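Long-range contacts in putative nucleoside-diphosphate-sugar epimerase (Staphylococcus aureus subsp. aureus, PDB 3E48), which is of unconfirmed function but probably binds NAD(P) in a Rossmann-type domain and may act on nucleotide-linked sugars: residues L160-G165 and Y202-L207; G167-I172 and S245-G250; S58-F63 and V90-Q95; D52-E57 and R82-E87. One frame throughout, in Å; residues are numbered along the deposited sequence.

The four contacts form two pairs. Contacts 1 and 2, centres 9 Å apart, interlock around the neighbouring strands 168-172 and 194-203, and a salt bridge joins Glu206 OE1 to Arg168 NH1 at 3.2 Å. Contacts 3 and 4, centres 10 Å apart, follow one another along helices 56-63 and 84-96, where Ser58 OG lies 2.9 Å from Asp52 N, a probable hydrogen bond. Contact 3 is the farther of this pair from contact 1, about 42 Å between centres. Contacts 2 and 4 come within about 10 Å at their nearest atoms. By analogy with other Rossmann proteins, a dinucleotide would be expected near contact 4.

Contact 1: residues L160-G165 and Y202-L207; sequences LIYPAG and YDMKEL
Tyr162 meets the 202-207 segment along the CD2-CE2 side of its ring. Leu207 CD1 stands at that edge, near the ring plane and 4.3 Å from Tyr162 CE2. The selenium of Met204, a selenomethionine, arrives obliquely: Met204 SE is 3.9 Å from Tyr162 CD2 and its direction from the centroid lies 74° off the ring normal, a Met-aromatic contact. Tyr247 of helix 239-251 stacks with the same ring.

Met204 CG, anti to the carbonyl carbon (chi1 -64°), rests on Ala164 CB at 3.8 Å. The bend at chi2 (-56°) then brings the selenium to both Tyr162 CD2 and Leu160 CD2. Met204 opens helix 204-215, which follows strand 194-203, and a capping box starts the helix: its secure bond runs from Asp203 N to Glu206 OE1, while the return bond from Glu206 N goes to Asp203 OD2, whose position is less sure. The loop opposite, which leads from strand 159-160 toward strand 168-172, makes an inverse gamma turn centred on Pro163.

Leu160 enters the same patch through one methyl. Leu160 CD2 is 3.3 Å from Met204 O and 4.0 Å from Leu207 CB, and the two leucine side chains cross at about a right angle. No direct hydrogen bond spans the segments, but one water donates to Gly165 O (2.8 Å) and accepts from Met204 N (2.9 Å).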
loop_
_atom_site.group_PDB
_atom_site.type_symbol
_atom_site.label_atom_id
_atom_site.label_comp_id
_atom_site.label_asym_id
_atom_site.label_seq_id
_atom_site.Cartn_x
_atom_site.Cartn_y
_atom_site.Cartn_z
ATOM N N LEU B 160 24.969 9.918 17.950
ATOM C CA LEU B 160 24.114 9.301 16.940
ATOM C C LEU B 160 22.802 10.052 17.156
ATOM O O LEU B 160 22.237 10.002 18.250
ATOM C CB LEU B 160 23.925 7.812 17.238
ATOM C CG LEU B 160 23.086 7.025 16.226
ATOM C CD1 LEU B 160 23.805 6.984 14.883
ATOM C CD2 LEU B 160 22.857 5.613 16.754
ATOM N N ILE B 161 22.321 10.749 16.132
ATOM C CA ILE B 161 21.111 11.555 16.272
ATOM C C ILE B 161 19.811 11.062 15.637
ATOM O O ILE B 161 18.808 11.785 15.648
ATOM C CB ILE B 161 21.364 12.990 15.761
ATOM C CG1 ILE B 161 21.677 12.968 14.263
ATOM C CG2 ILE B 161 22.526 13.611 16.527
ATOM C CD1 ILE B 161 21.856 14.342 13.651
ATOM N N TYR B 162 19.813 9.854 15.085
ATOM C CA TYR B 162 18.600 9.318 14.468
ATOM C C TYR B 162 17.413 9.418 15.428
ATOM O O TYR B 162 17.464 8.912 16.545
ATOM C CB TYR B 162 18.792 7.851 14.070
ATOM C CG TYR B 162 19.823 7.596 12.990
ATOM C CD1 TYR B 162 19.868 8.375 11.832
ATOM C CD2 TYR B 162 20.703 6.519 13.090
ATOM C CE1 TYR B 162 20.761 8.077 10.797
ATOM C CE2 TYR B 162 21.592 6.215 12.067
ATOM C CZ TYR B 162 21.617 6.990 10.925
ATOM O OH TYR B 162 22.482 6.657 9.906
ATOM N N PRO B 163 16.329 10.083 15.001
ATOM C CA PRO B 163 15.134 10.235 15.843
ATOM C C PRO B 163 14.312 8.955 15.821
ATOM O O PRO B 163 13.186 8.933 15.319
ATOM C CB PRO B 163 14.407 11.400 15.188
ATOM C CG PRO B 163 14.708 11.182 13.733
ATOM C CD PRO B 163 16.190 10.846 13.750
ATOM N N ALA B 164 14.884 7.888 16.369
ATOM C CA ALA B 164 14.224 6.590 16.387
ATOM C C ALA B 164 13.777 6.162 17.776
ATOM O O ALA B 164 13.408 5.007 17.983
ATOM C CB ALA B 164 15.157 5.533 15.797
ATOM N N GLY B 165 13.807 7.091 18.728
ATOM C CA GLY B 165 13.397 6.759 20.081
ATOM C C GLY B 165 14.130 5.546 20.626
ATOM O O GLY B 165 15.339 5.411 20.450
ATOM N N TYR B 202 19.070 -3.743 15.867
ATOM C CA TYR B 202 19.844 -3.017 16.865
ATOM C C TYR B 202 19.044 -1.820 17.346
ATOM O O TYR B 202 18.419 -1.128 16.539
ATOM C CB TYR B 202 21.133 -2.470 16.252
ATOM C CG TYR B 202 22.036 -3.483 15.586
ATOM C CD1 TYR B 202 22.708 -4.450 16.335
ATOM C CD2 TYR B 202 22.269 -3.436 14.209
ATOM C CE1 TYR B 202 23.597 -5.336 15.731
ATOM C CE2 TYR B 202 23.154 -4.318 13.598
ATOM C CZ TYR B 202 23.816 -5.264 14.364
ATOM O OH TYR B 202 24.704 -6.127 13.767
ATOM N N ASP B 203 19.044 -1.571 18.651
ATOM C CA ASP B 203 18.367 -0.384 19.140
ATOM C C ASP B 203 19.432 0.675 18.870
ATOM O O ASP B 203 20.579 0.329 18.589
ATOM C CB ASP B 203 18.043 -0.495 20.637
ATOM C CG ASP B 203 19.272 -0.677 21.498
ATOM O OD1 ASP B 203 19.114 -0.744 22.733
ATOM O OD2 ASP B 203 20.390 -0.756 20.952
HETATM N N MSE B 204 19.080 1.952 18.935
HETATM C CA MSE B 204 20.069 2.984 18.640
HETATM C C MSE B 204 21.221 3.045 19.637
HETATM O O MSE B 204 22.291 3.573 19.330
HETATM C CB MSE B 204 19.391 4.348 18.531
HETATM C CG MSE B 204 18.410 4.452 17.365
HETATM SE SE MSE B 204 19.205 4.025 15.636
HETATM C CE MSE B 204 18.767 2.137 15.536
ATOM N N LYS B 205 21.005 2.499 20.827
ATOM C CA LYS B 205 22.039 2.499 21.852
ATOM C C LYS B 205 23.142 1.514 21.462
ATOM O O LYS B 205 24.332 1.820 21.580
ATOM C CB LYS B 205 21.424 2.116 23.199
ATOM C CG LYS B 205 22.231 2.551 24.402
ATOM C CD LYS B 205 21.440 2.352 25.687
ATOM C CE LYS B 205 20.191 3.224 25.717
ATOM N NZ LYS B 205 20.518 4.679 25.694
ATOM N N GLU B 206 22.748 0.333 20.990
ATOM C CA GLU B 206 23.719 -0.678 20.568
ATOM C C GLU B 206 24.424 -0.203 19.304
ATOM O O GLU B 206 25.621 -0.427 19.126
ATOM C CB GLU B 206 23.028 -2.013 20.282
ATOM C CG GLU B 206 22.437 -2.690 21.503
ATOM C CD GLU B 206 21.592 -3.891 21.133
ATOM O OE1 GLU B 206 20.645 -3.725 20.335
ATOM O OE2 GLU B 206 21.866 -4.999 21.644
ATOM N N LEU B 207 23.675 0.450 18.422
ATOM C CA LEU B 207 24.255 0.945 17.185
ATOM C C LEU B 207 25.388 1.914 17.520
ATOM O O LEU B 207 26.473 1.838 16.947
ATOM C CB LEU B 207 23.200 1.667 16.343
ATOM C CG LEU B 207 23.289 1.511 14.823
ATOM C CD1 LEU B 207 22.372 2.537 14.180
ATOM C CD2 LEU B 207 24.711 1.702 14.331
HETATM O O HOH W 1 16.562 2.995 19.891
#

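Contact 2: residues G167-I172 and S245-G250; sequences GRINYI and SMYHAG
This is a buried strand-on-helix packing contact, in which Gly167, in the loop leading into strand 168-172, and Ile169 of that strand press on Gly250 and Tyr247 of helix 239-251. The two short axes approach to 8.8 Å at 115°. Backbones come together at the glycines: Gly167 CA points a C-H at Gly250 O, 3.4 Å away and nearly straight (167° at the hydrogen), with no side chain on either residue to hold them apart.

Two residues on, Ile169 has its CG1 anti to the carbonyl carbon, and this carries an extended arm whose CD1 touches the edge of the Tyr247 ring, 3.8 Å from Tyr247 CD1; the two side chains cross at about a right angle. Farther along the strand, at Tyr171, the two tyrosine hydroxyls are joined through one water, 3.0 Å from Tyr171 OH and 2.6 Å from Tyr247 OH, which lies in the plane of both rings.

Strand 168-172 pairs in parallel with 134-143 and antiparallel with 194-203. A helix from the C-terminal part packed over such late strands is consistent with an SDR-like Rossmann protein of the sugar-epimerase kind, in which a smaller C-terminal part is built onto the nucleotide-binding domain.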
loop_
_atom_site.group_PDB
_atom_site.type_symbol
_atom_site.label_atom_id
_atom_site.label_comp_id
_atom_site.label_asym_id
_atom_site.label_seq_id
_atom_site.Cartn_x
_atom_site.Cartn_y
_atom_site.Cartn_z
ATOM N N GLY B 167 13.364 2.527 19.714
ATOM C CA GLY B 167 13.048 1.462 18.780
ATOM C C GLY B 167 14.248 0.679 18.279
ATOM O O GLY B 167 15.389 1.144 18.339
ATOM N N ARG B 168 13.982 -0.529 17.797
ATOM C CA ARG B 168 15.018 -1.396 17.255
ATOM C C ARG B 168 14.809 -1.448 15.745
ATOM O O ARG B 168 13.690 -1.667 15.276
ATOM C CB ARG B 168 14.899 -2.800 17.855
ATOM C CG ARG B 168 15.087 -2.842 19.367
ATOM C CD ARG B 168 14.754 -4.217 19.923
ATOM N NE ARG B 168 15.646 -5.247 19.403
ATOM C CZ ARG B 168 16.944 -5.320 19.682
ATOM N NH1 ARG B 168 17.507 -4.424 20.481
ATOM N NH2 ARG B 168 17.680 -6.293 19.161
ATOM N N ILE B 169 15.881 -1.233 14.990
ATOM C CA ILE B 169 15.802 -1.245 13.534
ATOM C C ILE B 169 16.611 -2.392 12.956
ATOM O O ILE B 169 17.773 -2.591 13.323
ATOM C CB ILE B 169 16.336 0.080 12.928
ATOM C CG1 ILE B 169 15.420 1.248 13.307
ATOM C CG2 ILE B 169 16.409 -0.022 11.410
ATOM C CD1 ILE B 169 15.986 2.610 13.003
ATOM N N ASN B 170 16.008 -3.150 12.051
ATOM C CA ASN B 170 16.736 -4.256 11.458
ATOM C C ASN B 170 17.541 -3.765 10.261
ATOM O O ASN B 170 17.030 -3.063 9.385
ATOM C CB ASN B 170 15.792 -5.384 11.055
ATOM C CG ASN B 170 16.539 -6.646 10.687
ATOM O OD1 ASN B 170 16.997 -6.796 9.560
ATOM N ND2 ASN B 170 16.685 -7.553 11.648
ATOM N N TYR B 171 18.818 -4.142 10.262
ATOM C CA TYR B 171 19.786 -3.758 9.238
ATOM C C TYR B 171 20.361 -4.961 8.510
ATOM O O TYR B 171 20.462 -6.046 9.076
ATOM C CB TYR B 171 20.967 -3.034 9.877
ATOM C CG TYR B 171 20.729 -1.603 10.268
ATOM C CD1 TYR B 171 21.000 -0.569 9.373
ATOM C CD2 TYR B 171 20.287 -1.273 11.549
ATOM C CE1 TYR B 171 20.849 0.759 9.742
ATOM C CE2 TYR B 171 20.127 0.055 11.931
ATOM C CZ TYR B 171 20.413 1.066 11.021
ATOM O OH TYR B 171 20.267 2.384 11.388
ATOM N N ILE B 172 20.783 -4.743 7.268
ATOM C CA ILE B 172 21.384 -5.799 6.453
ATOM C C ILE B 172 22.244 -5.144 5.356
ATOM O O ILE B 172 21.929 -4.048 4.888
ATOM C CB ILE B 172 20.279 -6.705 5.833
ATOM C CG1 ILE B 172 20.912 -7.854 5.047
ATOM C CG2 ILE B 172 19.363 -5.877 4.929
ATOM C CD1 ILE B 172 19.908 -8.892 4.579
ATOM N N SER B 245 11.066 10.535 8.574
ATOM C CA SER B 245 9.907 9.652 8.696
ATOM C C SER B 245 10.331 8.188 8.762
ATOM O O SER B 245 9.636 7.351 9.347
ATOM C CB SER B 245 8.932 9.859 7.526
ATOM O OG SER B 245 9.388 9.250 6.329
HETATM N N MSE B 246 11.477 7.877 8.164
HETATM C CA MSE B 246 11.978 6.511 8.176
HETATM C C MSE B 246 12.371 6.138 9.606
HETATM O O MSE B 246 11.973 5.092 10.117
HETATM C CB MSE B 246 13.176 6.381 7.226
HETATM C CG MSE B 246 13.629 4.953 6.971
HETATM SE SE MSE B 246 14.881 4.866 5.489
HETATM C CE MSE B 246 16.434 5.560 6.409
ATOM N N TYR B 247 13.138 6.998 10.267
ATOM C CA TYR B 247 13.532 6.706 11.639
ATOM C C TYR B 247 12.340 6.823 12.584
ATOM O O TYR B 247 12.298 6.167 13.623
ATOM C CB TYR B 247 14.685 7.621 12.053
ATOM C CG TYR B 247 15.927 7.266 11.264
ATOM C CD1 TYR B 247 16.594 6.063 11.496
ATOM C CD2 TYR B 247 16.360 8.061 10.202
ATOM C CE1 TYR B 247 17.650 5.652 10.686
ATOM C CE2 TYR B 247 17.415 7.659 9.382
ATOM C CZ TYR B 247 18.053 6.450 9.629
ATOM O OH TYR B 247 19.067 6.028 8.807
ATOM N N HIS B 248 11.362 7.642 12.211
ATOM C CA HIS B 248 10.168 7.790 13.030
ATOM C C HIS B 248 9.430 6.449 13.026
ATOM O O HIS B 248 8.870 6.024 14.038
ATOM C CB HIS B 248 9.280 8.902 12.472
ATOM C CG HIS B 248 8.062 9.176 13.302
ATOM N ND1 HIS B 248 8.122 9.388 14.662
ATOM C CD2 HIS B 248 6.757 9.285 12.958
ATOM C CE1 HIS B 248 6.903 9.617 15.122
ATOM N NE2 HIS B 248 6.059 9.559 14.110
ATOM N N ALA B 249 9.441 5.772 11.881
ATOM C CA ALA B 249 8.794 4.468 11.787
ATOM C C ALA B 249 9.536 3.522 12.733
ATOM O O ALA B 249 8.942 2.624 13.326
ATOM C CB ALA B 249 8.853 3.946 10.351
ATOM N N GLY B 250 10.844 3.732 12.869
ATOM C CA GLY B 250 11.632 2.900 13.759
ATOM C C GLY B 250 11.264 3.164 15.210
ATOM O O GLY B 250 11.271 2.254 16.044
HETATM O O HOH W 2 20.991 4.295 9.229
#

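Contact 3: residues S58-F63 and V90-Q95; sequences SMVEAF and VYAAKQ
Ala92 CB pushes into the backbone of helix 56-63 just where Met59 passes to Val60, 3.5 Å from Val60 N. The same methyl touches Met59 CB at 3.7 Å and Phe63 CD2 at 3.5 Å, so one small side chain meets three residues of the other helix. With no larger group in the way, the backbones lie close: Val60 CA and Ala92 CA are 4.2 Å apart, and the axes of the two segments approach to 8.2 Å with a crossing angle of -41°.

Phe63 lies to one side of this point. Ala92 CB approaches its ring obliquely, whereas Ala93 N sits at the ring edge, in its plane, 3.6 Å from Phe63 CD2. Helix 56-63 links strand 47-50 to 68-71 and helix 84-96 links 68-71 to 100-106, two successive beta-alpha-beta crossovers of the Rossmann sheet. The inner side chains of the first helix reach that sheet, Met59 touching Phe71 and Phe63 touching Val69 of strand 68-71.

Val60, itself buried, spreads its two methyls against Tyr91 and Gln95, which are exposed. CG1 is anti to the backbone N (chi1 172°) and meets the aliphatic Gln95 CG at 3.9 Å; CG2 touches the edge of the Tyr91 ring, in its plane, 3.8 Å from Tyr91 CE1. Gln95 bends at chi2 (69°), and its amide end leads away from helix 56-63. No hydrogen bond links the two segments themselves, though Val60 O is bonded to Ser96 OG, one residue beyond the second of them.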
loop_
_atom_site.group_PDB
_atom_site.type_symbol
_atom_site.label_atom_id
_atom_site.label_comp_id
_atom_site.label_asym_id
_atom_site.label_seq_id
_atom_site.Cartn_x
_atom_site.Cartn_y
_atom_site.Cartn_z
ATOM N N SER B 58 9.330 2.588 -23.380
ATOM C CA SER B 58 10.723 2.239 -23.145
ATOM C C SER B 58 10.733 0.914 -22.373
ATOM O O SER B 58 11.539 0.025 -22.658
ATOM C CB SER B 58 11.427 3.331 -22.330
ATOM O OG SER B 58 12.781 2.994 -22.089
HETATM N N MSE B 59 9.830 0.780 -21.403
HETATM C CA MSE B 59 9.746 -0.456 -20.619
HETATM C C MSE B 59 9.249 -1.603 -21.497
HETATM O O MSE B 59 9.775 -2.714 -21.439
HETATM C CB MSE B 59 8.814 -0.270 -19.410
HETATM C CG MSE B 59 9.463 0.418 -18.206
HETATM SE SE MSE B 59 10.119 -0.821 -16.820
HETATM C CE MSE B 59 9.014 -0.208 -15.351
ATOM N N VAL B 60 8.230 -1.337 -22.309
ATOM C CA VAL B 60 7.699 -2.359 -23.208
ATOM C C VAL B 60 8.805 -2.897 -24.116
ATOM O O VAL B 60 8.972 -4.114 -24.260
ATOM C CB VAL B 60 6.567 -1.798 -24.101
ATOM C CG1 VAL B 60 6.183 -2.821 -25.160
ATOM C CG2 VAL B 60 5.361 -1.451 -23.247
ATOM N N GLU B 61 9.565 -1.991 -24.723
ATOM C CA GLU B 61 10.646 -2.393 -25.618
ATOM C C GLU B 61 11.712 -3.217 -24.906
ATOM O O GLU B 61 12.143 -4.252 -25.408
ATOM C CB GLU B 61 11.296 -1.157 -26.252
ATOM C CG GLU B 61 10.414 -0.427 -27.247
ATOM C CD GLU B 61 9.955 -1.328 -28.382
ATOM O OE1 GLU B 61 10.810 -2.035 -28.958
ATOM O OE2 GLU B 61 8.744 -1.321 -28.696
ATOM N N ALA B 62 12.135 -2.756 -23.737
ATOM C CA ALA B 62 13.162 -3.445 -22.968
ATOM C C ALA B 62 12.760 -4.850 -22.533
ATOM O O ALA B 62 13.616 -5.720 -22.380
ATOM C CB ALA B 62 13.533 -2.615 -21.740
ATOM N N PHE B 63 11.464 -5.069 -22.333
ATOM C CA PHE B 63 10.958 -6.363 -21.879
ATOM C C PHE B 63 10.699 -7.375 -22.993
ATOM O O PHE B 63 10.418 -8.541 -22.712
ATOM C CB PHE B 63 9.668 -6.174 -21.063
ATOM C CG PHE B 63 9.875 -5.583 -19.683
ATOM C CD1 PHE B 63 11.126 -5.135 -19.255
ATOM C CD2 PHE B 63 8.799 -5.475 -18.806
ATOM C CE1 PHE B 63 11.295 -4.587 -17.973
ATOM C CE2 PHE B 63 8.960 -4.931 -17.533
ATOM C CZ PHE B 63 10.210 -4.487 -17.116
ATOM N N VAL B 90 4.121 -3.410 -14.762
ATOM C CA VAL B 90 3.035 -4.345 -15.043
ATOM C C VAL B 90 2.547 -4.267 -16.489
ATOM O O VAL B 90 2.330 -5.296 -17.130
ATOM C CB VAL B 90 1.835 -4.115 -14.094
ATOM C CG1 VAL B 90 0.674 -5.018 -14.490
ATOM C CG2 VAL B 90 2.254 -4.399 -12.657
ATOM N N TYR B 91 2.369 -3.052 -17.000
ATOM C CA TYR B 91 1.898 -2.878 -18.366
ATOM C C TYR B 91 2.849 -3.504 -19.372
ATOM O O TYR B 91 2.421 -4.214 -20.285
ATOM C CB TYR B 91 1.730 -1.394 -18.686
ATOM C CG TYR B 91 1.251 -1.128 -20.095
ATOM C CD1 TYR B 91 2.141 -1.117 -21.167
ATOM C CD2 TYR B 91 -0.097 -0.900 -20.358
ATOM C CE1 TYR B 91 1.703 -0.884 -22.462
ATOM C CE2 TYR B 91 -0.550 -0.666 -21.652
ATOM C CZ TYR B 91 0.358 -0.658 -22.700
ATOM O OH TYR B 91 -0.072 -0.408 -23.982
ATOM N N ALA B 92 4.138 -3.231 -19.204
ATOM C CA ALA B 92 5.152 -3.756 -20.113
ATOM C C ALA B 92 5.306 -5.265 -19.980
ATOM O O ALA B 92 5.536 -5.953 -20.975
ATOM C CB ALA B 92 6.487 -3.068 -19.863
ATOM N N ALA B 93 5.190 -5.785 -18.762
ATOM C CA ALA B 93 5.312 -7.223 -18.567
ATOM C C ALA B 93 4.203 -7.931 -19.345
ATOM O O ALA B 93 4.440 -8.953 -19.984
ATOM C CB ALA B 93 5.229 -7.570 -17.074
ATOM N N LYS B 94 2.993 -7.381 -19.305
ATOM C CA LYS B 94 1.877 -7.995 -20.019
ATOM C C LYS B 94 2.022 -7.862 -21.530
ATOM O O LYS B 94 1.857 -8.830 -22.270
ATOM C CB LYS B 94 0.550 -7.364 -19.587
ATOM C CG LYS B 94 0.125 -7.723 -18.176
ATOM C CD LYS B 94 -1.245 -7.149 -17.864
ATOM C CE LYS B 94 -1.775 -7.657 -16.535
ATOM N NZ LYS B 94 -3.129 -7.108 -16.254
ATOM N N GLN B 95 2.328 -6.650 -21.974
ATOM C CA GLN B 95 2.484 -6.345 -23.390
ATOM C C GLN B 95 3.558 -7.195 -24.057
ATOM O O GLN B 95 3.343 -7.751 -25.138
ATOM C CB GLN B 95 2.842 -4.863 -23.548
ATOM C CG GLN B 95 2.546 -4.257 -24.914
ATOM C CD GLN B 95 1.056 -4.131 -25.188
ATOM O OE1 GLN B 95 0.281 -3.743 -24.313
ATOM N NE2 GLN B 95 0.652 -4.444 -26.414
#

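Contact 4: residues D52-E57 and R82-E87; sequences DYFNQE and RIPEVE
Glu85 runs its side chain past the ring of Tyr53 and ends between that ring and Phe54. From CB the chain sets out with CG anti to the backbone N (chi1 -163°) and stays extended beyond it. Glu85 CG comes first to the tyrosine, 3.5 Å from Tyr53 CD1, and Glu85 CD follows at 3.6 Å from the same carbon. At the tip, Glu85 OE2 stands at the edge of the Tyr53 ring, 3.4 Å from Tyr53 CD1, and meets Phe54 obliquely, 3.7 Å from Phe54 CZ. The carboxylate is turned 69° from the tyrosine plane and 56° from that of the phenylalanine. Glu85 OE2 is hydrogen-bonded to Ser74 OG, outside the two segments.

Phe54 also sets its ring edge against Pro84, with Phe54 CD1 4.0 Å from Pro84 CB. Its backbone is held in a type I turn from Asp52 to Asn55; Asp52 OD2 accepts from Phe54 N at 3.0 Å, an Asx turn, the N-H coming from above the carboxylate plane. Tyr53 OH is bonded to Ile72 O and Thr6 OG1, and its ring stacks with Phe71.

Phe80 of the second subunit packs on Pro84 and Glu87. The turn leads from strand 47-50 into helix 56-63, while Pro84 and Glu85 belong to helix 84-96, which comes after strand 68-71.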
loop_
_atom_site.group_PDB
_atom_site.type_symbol
_atom_site.label_atom_id
_atom_site.label_comp_id
_atom_site.label_asym_id
_atom_site.label_seq_id
_atom_site.Cartn_x
_atom_site.Cartn_y
_atom_site.Cartn_z
ATOM N N ASP B 52 13.908 3.621 -19.474
ATOM C CA ASP B 52 13.468 4.787 -18.710
ATOM C C ASP B 52 12.195 4.331 -18.003
ATOM O O ASP B 52 11.169 4.113 -18.648
ATOM C CB ASP B 52 13.163 5.955 -19.657
ATOM C CG ASP B 52 12.541 7.155 -18.946
ATOM O OD1 ASP B 52 12.208 8.136 -19.643
ATOM O OD2 ASP B 52 12.380 7.125 -17.706
ATOM N N TYR B 53 12.272 4.164 -16.685
ATOM C CA TYR B 53 11.124 3.717 -15.895
ATOM C C TYR B 53 9.845 4.505 -16.121
ATOM O O TYR B 53 8.747 3.957 -16.011
ATOM C CB TYR B 53 11.427 3.803 -14.401
ATOM C CG TYR B 53 12.276 2.699 -13.822
ATOM C CD1 TYR B 53 12.475 2.625 -12.449
ATOM C CD2 TYR B 53 12.881 1.736 -14.631
ATOM C CE1 TYR B 53 13.249 1.629 -11.882
ATOM C CE2 TYR B 53 13.668 0.724 -14.070
ATOM C CZ TYR B 53 13.844 0.682 -12.691
ATOM O OH TYR B 53 14.604 -0.310 -12.113
ATOM N N PHE B 54 9.983 5.790 -16.423
ATOM C CA PHE B 54 8.815 6.637 -16.591
ATOM C C PHE B 54 8.370 6.848 -18.022
ATOM O O PHE B 54 7.656 7.799 -18.332
ATOM C CB PHE B 54 9.068 7.958 -15.873
ATOM C CG PHE B 54 9.266 7.790 -14.395
ATOM C CD1 PHE B 54 8.171 7.675 -13.547
ATOM C CD2 PHE B 54 10.545 7.673 -13.861
ATOM C CE1 PHE B 54 8.345 7.441 -12.187
ATOM C CE2 PHE B 54 10.735 7.440 -12.506
ATOM C CZ PHE B 54 9.631 7.323 -11.664
ATOM N N ASN B 55 8.791 5.942 -18.894
ATOM C CA ASN B 55 8.390 5.990 -20.289
ATOM C C ASN B 55 7.878 4.587 -20.570
ATOM O O ASN B 55 8.659 3.646 -20.706
ATOM C CB ASN B 55 9.579 6.329 -21.184
ATOM C CG ASN B 55 9.189 6.449 -22.637
ATOM O OD1 ASN B 55 8.801 5.468 -23.267
ATOM N ND2 ASN B 55 9.273 7.660 -23.176
ATOM N N GLN B 56 6.557 4.452 -20.628
ATOM C CA GLN B 56 5.937 3.153 -20.836
ATOM C C GLN B 56 6.496 2.358 -22.003
ATOM O O GLN B 56 6.837 1.187 -21.847
ATOM C CB GLN B 56 4.424 3.295 -20.995
ATOM C CG GLN B 56 3.689 1.991 -20.714
ATOM C CD GLN B 56 2.218 2.195 -20.416
ATOM O OE1 GLN B 56 1.408 2.375 -21.323
ATOM N NE2 GLN B 56 1.867 2.179 -19.131
ATOM N N GLU B 57 6.602 2.986 -23.167
ATOM C CA GLU B 57 7.115 2.283 -24.330
ATOM C C GLU B 57 8.568 1.853 -24.184
ATOM O O GLU B 57 8.995 0.863 -24.786
ATOM C CB GLU B 57 6.913 3.131 -25.586
ATOM C CG GLU B 57 5.444 3.233 -25.957
ATOM C CD GLU B 57 4.802 1.863 -26.124
ATOM O OE1 GLU B 57 3.638 1.684 -25.693
ATOM O OE2 GLU B 57 5.463 0.960 -26.688
ATOM N N ARG B 82 6.439 8.317 -7.882
ATOM C CA ARG B 82 7.092 7.054 -8.207
ATOM C C ARG B 82 6.120 5.990 -8.738
ATOM O O ARG B 82 6.513 5.127 -9.514
ATOM C CB ARG B 82 7.852 6.513 -6.987
ATOM C CG ARG B 82 8.826 5.393 -7.336
ATOM C CD ARG B 82 9.435 4.726 -6.112
ATOM N NE ARG B 82 10.263 5.621 -5.305
ATOM C CZ ARG B 82 10.940 5.233 -4.227
ATOM N NH1 ARG B 82 10.887 3.968 -3.836
ATOM N NH2 ARG B 82 11.667 6.106 -3.533
ATOM N N ILE B 83 4.855 6.061 -8.331
ATOM C CA ILE B 83 3.828 5.112 -8.767
ATOM C C ILE B 83 3.847 4.691 -10.241
ATOM O O ILE B 83 3.717 3.508 -10.552
ATOM C CB ILE B 83 2.407 5.662 -8.462
ATOM C CG1 ILE B 83 2.211 5.763 -6.957
ATOM C CG2 ILE B 83 1.345 4.765 -9.083
ATOM C CD1 ILE B 83 2.445 4.462 -6.234
ATOM N N PRO B 84 3.983 5.650 -11.170
ATOM C CA PRO B 84 3.998 5.295 -12.597
ATOM C C PRO B 84 4.987 4.175 -12.922
ATOM O O PRO B 84 4.802 3.409 -13.866
ATOM C CB PRO B 84 4.359 6.617 -13.266
ATOM C CG PRO B 84 3.671 7.622 -12.366
ATOM C CD PRO B 84 4.054 7.113 -10.994
ATOM N N GLU B 85 6.025 4.094 -12.105
ATOM C CA GLU B 85 7.077 3.096 -12.211
ATOM C C GLU B 85 6.512 1.677 -12.250
ATOM O O GLU B 85 6.795 0.888 -13.165
ATOM C CB GLU B 85 7.943 3.248 -10.983
ATOM C CG GLU B 85 9.271 2.638 -11.017
ATOM C CD GLU B 85 10.065 3.122 -9.843
ATOM O OE1 GLU B 85 10.023 2.479 -8.770
ATOM O OE2 GLU B 85 10.698 4.178 -9.999
ATOM N N VAL B 86 5.719 1.359 -11.232
ATOM C CA VAL B 86 5.124 0.034 -11.112
ATOM C C VAL B 86 4.018 -0.162 -12.136
ATOM O O VAL B 86 3.807 -1.271 -12.611
ATOM C CB VAL B 86 4.560 -0.211 -9.684
ATOM C CG1 VAL B 86 3.429 0.757 -9.384
ATOM C CG2 VAL B 86 4.087 -1.653 -9.556
ATOM N N GLU B 87 3.305 0.911 -12.469
ATOM C CA GLU B 87 2.258 0.797 -13.472
ATOM C C GLU B 87 2.927 0.383 -14.777
ATOM O O GLU B 87 2.435 -0.496 -15.474
ATOM C CB GLU B 87 1.534 2.131 -13.680
ATOM C CG GLU B 87 0.525 2.509 -12.595
ATOM C CD GLU B 87 -0.694 1.605 -12.563
ATOM O OE1 GLU B 87 -1.111 1.115 -13.631
ATOM O OE2 GLU B 87 -1.258 1.399 -11.470
#